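Local coordinates for mannitol dehydrogenase (Helicobacter pylori, PDB 3TWO), which probably catalyses the zinc-dependent, NADP(H)-linked interconversion of cinnamyl alcohols and the corresponding aldehydes, at residues B[157-162]-B[301-306]. Sequence-based numbering, arbitrary orientation.
Sequences PLLCAG and EMVDFS. With ZN (zinc ion), chain G.
Leu158 and Gly162, one turn apart in helix 158-171, face Met302 and Val303 of helix 296-308; the two short helical segments run almost perpendicular, at 93°, with their axes 10.1 Å apart at closest approach. Met302 spans the interface. Its CG stands anti to the backbone N (chi1 168°), and a bend at chi2 turns the thioether in between Leu158 and Gly162. Its SD lies 3.7 Å from the carbonyl O of Leu158. Gly162 brings its bare backbone up to the methionine, with SD and CG both near its carbonyl carbon; the methyl CE is modelled close to Gly162 CA, but its exact position is doubtful. Leu158 crosses the end of the methionine obliquely, and its two methyl groups extend over Ser306, where CD2 comes within 4.0 Å of the serine CB. Val303 adds a contact through one branch alone: CG2 meets Leu158 CB at 4.1 Å and the CD2 methyl of Leu159 at 4.3 Å. Ser306 turns its hydroxyl back to its own helix, where OG donates to Met302 O over 2.7 Å from above the carbonyl plane; that oxygen also accepts the amide of Ser306, and OG has a further hydrogen bond with Tyr195 of helix 187-198. From that same helix, Met191 and Tyr195 pack on Leu158. Cys160 points away from the contact; its SG binds the zinc ion at 2.4 Å, completing with Cys42 and His64 the protein ligands of this site, and Cys160 also touches the bound NADPH. The contact itself is buried and apolar, and its van der Waals packing joins the turn that carries a zinc ligand to helix 296-308 of the nucleotide-binding part of the enzyme.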
loop_
_atom_site.group_PDB
_atom_site.type_symbol
_atom_site.label_atom_id
_atom_site.label_comp_id
_atom_site.label_asym_id
_atom_site.label_seq_id
_atom_site.Cartn_x
_atom_site.Cartn_y
_atom_site.Cartn_z
ATOM N N PRO B 157 -8.753 -14.735 23.851
ATOM C CA PRO B 157 -7.934 -13.955 22.888
ATOM C C PRO B 157 -8.447 -14.059 21.468
ATOM O O PRO B 157 -7.987 -13.298 20.619
ATOM C CB PRO B 157 -6.511 -14.572 22.995
ATOM C CG PRO B 157 -6.480 -15.312 24.352
ATOM C CD PRO B 157 -7.963 -15.791 24.526
ATOM N N LEU B 158 -9.396 -14.967 21.191
ATOM C CA LEU B 158 -10.029 -14.935 19.878
ATOM C C LEU B 158 -10.649 -13.577 19.665
ATOM O O LEU B 158 -10.710 -13.124 18.520
ATOM C CB LEU B 158 -11.134 -15.989 19.721
ATOM C CG LEU B 158 -10.727 -17.409 19.897
ATOM C CD1 LEU B 158 -12.009 -18.348 19.988
ATOM C CD2 LEU B 158 -9.768 -17.799 18.813
ATOM N N LEU B 159 -11.102 -12.912 20.761
ATOM C CA LEU B 159 -11.833 -11.653 20.614
ATOM C C LEU B 159 -11.013 -10.537 20.025
ATOM O O LEU B 159 -11.589 -9.586 19.526
ATOM C CB LEU B 159 -12.528 -11.200 21.904
ATOM C CG LEU B 159 -13.878 -11.856 22.288
ATOM C CD1 LEU B 159 -14.973 -11.230 21.400
ATOM C CD2 LEU B 159 -13.873 -13.369 22.145
ATOM N N CYS B 160 -9.683 -10.617 20.091
ATOM C CA CYS B 160 -8.850 -9.621 19.383
ATOM C C CYS B 160 -7.770 -10.231 18.526
ATOM O O CYS B 160 -7.771 -10.019 17.356
ATOM C CB CYS B 160 -8.184 -8.644 20.323
ATOM S SG CYS B 160 -7.279 -7.431 19.358
ATOM N N ALA B 161 -6.835 -10.968 19.096
ATOM C CA ALA B 161 -5.874 -11.763 18.281
ATOM C C ALA B 161 -6.492 -12.609 17.170
ATOM O O ALA B 161 -5.969 -12.670 16.030
ATOM C CB ALA B 161 -5.008 -12.674 19.199
ATOM N N GLY B 162 -7.574 -13.305 17.509
ATOM C CA GLY B 162 -8.270 -14.152 16.523
ATOM C C GLY B 162 -8.874 -13.341 15.356
ATOM O O GLY B 162 -8.479 -13.544 14.242
ATOM N N GLU B 301 -18.457 -14.768 13.077
ATOM C CA GLU B 301 -18.090 -15.803 12.143
ATOM C C GLU B 301 -16.760 -16.453 12.567
ATOM O O GLU B 301 -16.603 -17.672 12.531
ATOM C CB GLU B 301 -17.937 -15.176 10.750
ATOM C CG GLU B 301 -17.405 -16.148 9.672
ATOM C CD GLU B 301 -16.933 -15.389 8.399
ATOM O OE1 GLU B 301 -15.806 -15.666 7.910
ATOM O OE2 GLU B 301 -17.677 -14.493 7.936
ATOM N N MET B 302 -15.807 -15.639 12.978
ATOM C CA MET B 302 -14.444 -16.148 13.332
ATOM C C MET B 302 -14.486 -17.018 14.601
ATOM O O MET B 302 -13.904 -18.133 14.654
ATOM C CB MET B 302 -13.432 -14.977 13.460
ATOM C CG MET B 302 -12.049 -15.292 14.094
ATOM S SD MET B 302 -12.146 -15.387 15.922
ATOM C CE MET B 302 -10.849 -16.444 16.314
ATOM N N VAL B 303 -15.180 -16.542 15.619
ATOM C CA VAL B 303 -15.309 -17.373 16.827
ATOM C C VAL B 303 -15.985 -18.704 16.520
ATOM O O VAL B 303 -15.518 -19.759 16.967
ATOM C CB VAL B 303 -16.018 -16.594 18.011
ATOM C CG1 VAL B 303 -16.441 -17.564 19.162
ATOM C CG2 VAL B 303 -15.056 -15.455 18.536
ATOM N N ASP B 304 -17.057 -18.667 15.717
ATOM C CA ASP B 304 -17.771 -19.911 15.351
ATOM C C ASP B 304 -16.816 -20.879 14.643
ATOM O O ASP B 304 -16.834 -22.094 14.926
ATOM C CB ASP B 304 -18.990 -19.623 14.419
ATOM C CG ASP B 304 -20.116 -18.850 15.130
ATOM O OD1 ASP B 304 -20.129 -18.736 16.378
ATOM O OD2 ASP B 304 -20.971 -18.301 14.434
ATOM N N PHE B 305 -16.019 -20.336 13.697
ATOM C CA PHE B 305 -15.104 -21.121 12.894
ATOM C C PHE B 305 -14.068 -21.768 13.826
ATOM O O PHE B 305 -13.780 -22.956 13.717
ATOM C CB PHE B 305 -14.379 -20.179 11.890
ATOM C CG PHE B 305 -13.333 -20.863 11.035
ATOM C CD1 PHE B 305 -13.693 -21.648 9.943
ATOM C CD2 PHE B 305 -11.977 -20.677 11.284
ATOM C CE1 PHE B 305 -12.700 -22.277 9.111
ATOM C CE2 PHE B 305 -10.982 -21.269 10.456
ATOM C CZ PHE B 305 -11.356 -22.079 9.378
ATOM N N SER B 306 -13.539 -20.958 14.750
ATOM C CA SER B 306 -12.410 -21.345 15.563
ATOM C C SER B 306 -12.862 -22.427 16.517
ATOM O O SER B 306 -12.140 -23.384 16.771
ATOM C CB SER B 306 -11.854 -20.125 16.301
ATOM O OG SER B 306 -11.480 -19.139 15.350
HETATM ZN ZN ZN G . -5.880 -5.998 20.690
#